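Local coordinates for protein-arginine-phosphatase (Geobacillus stearothermophilus, PDB 4PIC) that removes phosphate from phosphoarginine residues in proteins, acting as a low-molecular-weight phosphatase of the phosphotyrosine phosphatase family with almost no activity toward phosphotyrosine peptides, at residues A21-E24 / N25-L28; K51-L54 / K55-G58. All coordinates share one frame; numbering follows the deposited sequence.

Contact 1 of 2, residues A21-E24 / N25-L28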
loop_
_atom_site.group_PDB
_atom_site.type_symbol
_atom_site.label_atom_id
_atom_site.label_comp_id
_atom_site.label_asym_id
_atom_site.label_seq_id
_atom_site.Cartn_x
_atom_site.Cartn_y
_atom_site.Cartn_z
ATOM N N ALA A 21 11.166 6.304 -17.019
ATOM C CA ALA A 21 11.340 6.644 -18.426
ATOM C C ALA A 21 12.319 7.793 -18.617
ATOM O O ALA A 21 13.137 7.770 -19.540
ATOM C CB ALA A 21 10.010 6.968 -19.079
ATOM N N LEU A 22 12.225 8.807 -17.758
ATOM C CA LEU A 22 13.122 9.955 -17.860
ATOM C C LEU A 22 14.561 9.538 -17.623
ATOM O O LEU A 22 15.463 9.996 -18.321
ATOM C CB LEU A 22 12.707 11.050 -16.875
ATOM C CG LEU A 22 11.434 11.790 -17.275
ATOM C CD1 LEU A 22 10.897 12.537 -16.071
ATOM C CD2 LEU A 22 11.750 12.752 -18.413
ATOM N N LEU A 23 14.793 8.665 -16.651
ATOM C CA LEU A 23 16.168 8.273 -16.360
ATOM C C LEU A 23 16.692 7.354 -17.453
ATOM O O LEU A 23 17.825 7.523 -17.921
ATOM C CB LEU A 23 16.278 7.610 -14.980
ATOM C CG LEU A 23 17.671 7.121 -14.566
ATOM C CD1 LEU A 23 18.686 8.263 -14.634
ATOM C CD2 LEU A 23 17.624 6.493 -13.173
ATOM N N GLU A 24 15.868 6.405 -17.885
ATOM C CA GLU A 24 16.278 5.439 -18.896
ATOM C C GLU A 24 16.600 6.140 -20.209
ATOM O O GLU A 24 17.535 5.749 -20.918
ATOM C CB GLU A 24 15.184 4.378 -19.091
ATOM C CG GLU A 24 15.466 3.346 -20.179
ATOM C CD GLU A 24 16.598 2.389 -19.834
ATOM O OE1 GLU A 24 17.047 2.365 -18.665
ATOM O OE2 GLU A 24 17.043 1.653 -20.742
ATOM N N ASN A 25 15.860 7.200 -20.513
ATOM C CA ASN A 25 16.100 7.953 -21.745
ATOM C C ASN A 25 17.513 8.516 -21.832
ATOM O O ASN A 25 18.030 8.731 -22.928
ATOM C CB ASN A 25 15.094 9.093 -21.904
ATOM C CG ASN A 25 14.973 9.561 -23.340
ATOM O OD1 ASN A 25 14.852 8.751 -24.259
ATOM N ND2 ASN A 25 15.002 10.866 -23.536
ATOM N N LYS A 26 18.135 8.766 -20.685
ATOM C CA LYS A 26 19.498 9.306 -20.675
ATOM C C LYS A 26 20.552 8.276 -21.061
ATOM O O LYS A 26 21.676 8.646 -21.415
ATOM C CB LYS A 26 19.841 9.882 -19.306
ATOM C CG LYS A 26 19.000 11.082 -18.895
ATOM C CD LYS A 26 19.360 11.521 -17.483
ATOM C CE LYS A 26 18.691 12.834 -17.130
ATOM N NZ LYS A 26 19.242 13.954 -17.952
ATOM N N GLN A 27 20.213 6.993 -20.953
ATOM C CA GLN A 27 21.131 5.910 -21.317
ATOM C C GLN A 27 22.487 6.070 -20.634
ATOM O O GLN A 27 23.551 6.025 -21.276
ATOM C CB GLN A 27 21.293 5.842 -22.838
ATOM C CG GLN A 27 20.045 5.329 -23.542
ATOM C CD GLN A 27 19.832 3.847 -23.317
ATOM O OE1 GLN A 27 20.659 3.025 -23.716
ATOM N NE2 GLN A 27 18.724 3.495 -22.673
ATOM N N LEU A 28 22.451 6.292 -19.326
ATOM C CA LEU A 28 23.685 6.481 -18.576
ATOM C C LEU A 28 24.423 5.154 -18.452
ATOM O O LEU A 28 23.854 4.166 -17.997
ATOM C CB LEU A 28 23.386 7.021 -17.179
ATOM C CG LEU A 28 22.564 8.296 -17.028
ATOM C CD1 LEU A 28 22.336 8.563 -15.539
ATOM C CD2 LEU A 28 23.244 9.479 -17.700
HETATM O O HOH W 1 20.093 5.767 -17.724
#
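Gln27 folds its side chain back over the last turn of the helix and sets its amide against Glu24, the residue three places earlier. The first torsion sets CG beside the backbone N, anti to the carbonyl carbon (chi1 -71°), and the chain then bends at chi2 (-72°). Gln27 NE2 then donates to Glu24 O at 3.1 Å, with that oxygen slightly tilted from the amide plane. Gln27 NE2 also makes a weak, rather bent bond of 3.2 Å to Glu24 OE2, at the end of a chain itself bent at chi2. Carboxylate and amide do not lie flat on each other; their planes stand 81° apart. Glu24 O is gripped twice, since Gln27 N also donates to it at 3.0 Å, and the two nitrogens arrive from opposite faces of the carbonyl plane.

This is the C-terminal end of helix 15-25, which follows the phosphate-binding loop of the low-molecular-weight phosphatase fold and here gives way to the connection leading into strand 31-37. Asn25 N still makes the i to i-4 bond to Ala21 O at 2.9 Å, but Lys26 N bonds three residues back, to Leu23 O, at 3.0 Å, and Gln27 leaves helical geometry with positive phi. A water bridges the break, donating to Leu23 O and accepting from Leu28 N.

On the apolar side, Leu23 and Leu28 cross at about a right angle and meet methyl to methyl, CD1 to CD1 at 3.8 Å. Leu23 also packs on Ile5 and Phe7 of the central sheet, while Leu28 rests on Ala141 and Gln145 of helix 123-150. Lys26 lays its CG 3.7 Å from Leu22 O and sends NZ to a salt bridge with Asp138.

Contact 2 of 2, residues K51-L54 / K55-G58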
loop_
_atom_site.group_PDB
_atom_site.type_symbol
_atom_site.label_atom_id
_atom_site.label_comp_id
_atom_site.label_asym_id
_atom_site.label_seq_id
_atom_site.Cartn_x
_atom_site.Cartn_y
_atom_site.Cartn_z
ATOM N N LYS A 51 1.773 8.903 -20.588
ATOM C CA LYS A 51 2.304 8.685 -21.929
ATOM C C LYS A 51 2.346 9.972 -22.730
ATOM O O LYS A 51 3.316 10.239 -23.431
ATOM C CB LYS A 51 1.471 7.658 -22.687
ATOM C CG LYS A 51 1.624 6.232 -22.201
ATOM C CD LYS A 51 1.014 5.320 -23.248
ATOM C CE LYS A 51 0.926 3.890 -22.792
ATOM N NZ LYS A 51 0.381 3.045 -23.899
HETATM N N MSE A 52 1.311 10.784 -22.621
HETATM C CA MSE A 52 1.265 12.026 -23.376
HETATM C C MSE A 52 2.353 13.003 -22.974
HETATM O O MSE A 52 3.043 13.544 -23.834
HETATM C CB MSE A 52 -0.097 12.687 -23.234
HETATM C CG MSE A 52 -1.165 12.067 -24.110
HETATM SE SE MSE A 52 -2.936 12.715 -23.654
HETATM C CE MSE A 52 -3.939 11.859 -25.060
ATOM N N VAL A 53 2.526 13.241 -21.681
ATOM C CA VAL A 53 3.545 14.204 -21.273
ATOM C C VAL A 53 4.962 13.678 -21.519
ATOM O O VAL A 53 5.885 14.458 -21.807
ATOM C CB VAL A 53 3.353 14.733 -19.832
ATOM C CG1 VAL A 53 1.943 15.310 -19.673
ATOM C CG2 VAL A 53 3.578 13.629 -18.831
ATOM N N LEU A 54 5.138 12.358 -21.478
ATOM C CA LEU A 54 6.421 11.790 -21.898
ATOM C C LEU A 54 6.638 12.000 -23.395
ATOM O O LEU A 54 7.738 12.348 -23.821
ATOM C CB LEU A 54 6.550 10.310 -21.526
ATOM C CG LEU A 54 6.701 10.049 -20.024
ATOM C CD1 LEU A 54 6.592 8.561 -19.748
ATOM C CD2 LEU A 54 8.030 10.605 -19.486
ATOM N N LYS A 55 5.592 11.815 -24.185
ATOM C CA LYS A 55 5.680 12.020 -25.631
ATOM C C LYS A 55 6.118 13.452 -25.960
ATOM O O LYS A 55 6.866 13.675 -26.921
ATOM C CB LYS A 55 4.331 11.704 -26.292
ATOM C CG LYS A 55 4.370 11.649 -27.816
ATOM C CD LYS A 55 2.961 11.541 -28.391
ATOM C CE LYS A 55 2.988 11.097 -29.847
ATOM N NZ LYS A 55 3.295 9.640 -29.979
ATOM N N GLU A 56 5.686 14.417 -25.151
ATOM C CA GLU A 56 6.042 15.819 -25.375
ATOM C C GLU A 56 7.548 16.041 -25.271
ATOM O O GLU A 56 8.096 16.991 -25.842
ATOM C CB GLU A 56 5.336 16.729 -24.370
ATOM C CG GLU A 56 3.832 16.717 -24.480
ATOM C CD GLU A 56 3.140 17.457 -23.349
ATOM O OE1 GLU A 56 3.828 18.066 -22.497
ATOM O OE2 GLU A 56 1.894 17.436 -23.325
ATOM N N LYS A 57 8.214 15.183 -24.511
ATOM C CA LYS A 57 9.662 15.261 -24.362
ATOM C C LYS A 57 10.404 14.217 -25.195
ATOM O O LYS A 57 11.592 13.959 -24.964
ATOM C CB LYS A 57 10.039 15.154 -22.885
ATOM C CG LYS A 57 9.526 16.323 -22.048
ATOM C CD LYS A 57 9.865 17.653 -22.727
ATOM C CE LYS A 57 9.498 18.857 -21.868
ATOM N NZ LYS A 57 10.450 19.034 -20.738
ATOM N N GLY A 58 9.702 13.632 -26.160
ATOM C CA GLY A 58 10.285 12.688 -27.095
ATOM C C GLY A 58 10.406 11.257 -26.620
ATOM O O GLY A 58 11.105 10.447 -27.233
#
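Lys51 meets the following turn through its carbonyl: Lys51 O accepts from Lys55 N at 2.9 Å, while CB of Lys55 lies 3.4 Å from the same oxygen. The two lysine ends part company, Lys51 NZ pairing with Glu45 and Lys55 NZ with Glu60.

At selenomethionine Met52, the backbone O receives Glu56 N at 3.1 Å, and the Glu56 side chain runs back alongside this turn. With CG beside the backbone N (chi1 -63°) and the chain extended beyond it, Glu56 CG comes 3.3 Å from Met52 O, and Glu56 CD lies 3.9 Å from Val53 CA.

Val53 is one of the points where helix 48-56 packs on the long C-terminal helix 123-150 of this low-molecular-weight phosphatase fold: its side chain touches Ile123 and Tyr126, and its O accepts from Arg130, which also bridges to Glu56 OE1 while Arg127 takes OE2, so both carboxylate oxygens are paired. The bond from Glu56 N to Val53 O is weak.

Leu54 turns its side chain inward onto Met18 and Ala21 of helix 15-25. Leu54 O takes Lys57 N at 3.0 Å, and also Ile59 N in a Schellman motif whose other bond, Gly58 N to Lys55 O, measures 2.9 Å. Gly58, with positive phi, is the C-prime residue.

Overall arrangement
Contacts 1 and 2 both close a helix, and both helices pack against helix 123-150, but they stop differently: a side chain joins the closure in contact 1, whereas backbone groups alone make it in contact 2. The centre of contact 1 lies about 11 Å from the centre of the chain, that of contact 2 about 16 Å. In contact 1, Leu23 reaches the sheet and Leu22 the long helix. Contact 2 is more exposed; Val53 and Leu54 are buried, while its charged side chains pair with residues outside the two segments. The two contacts meet directly through apolar packing: CD1 of Leu54 lies 3.8 Å from CB of Ala21, and its CD2 approaches Leu22.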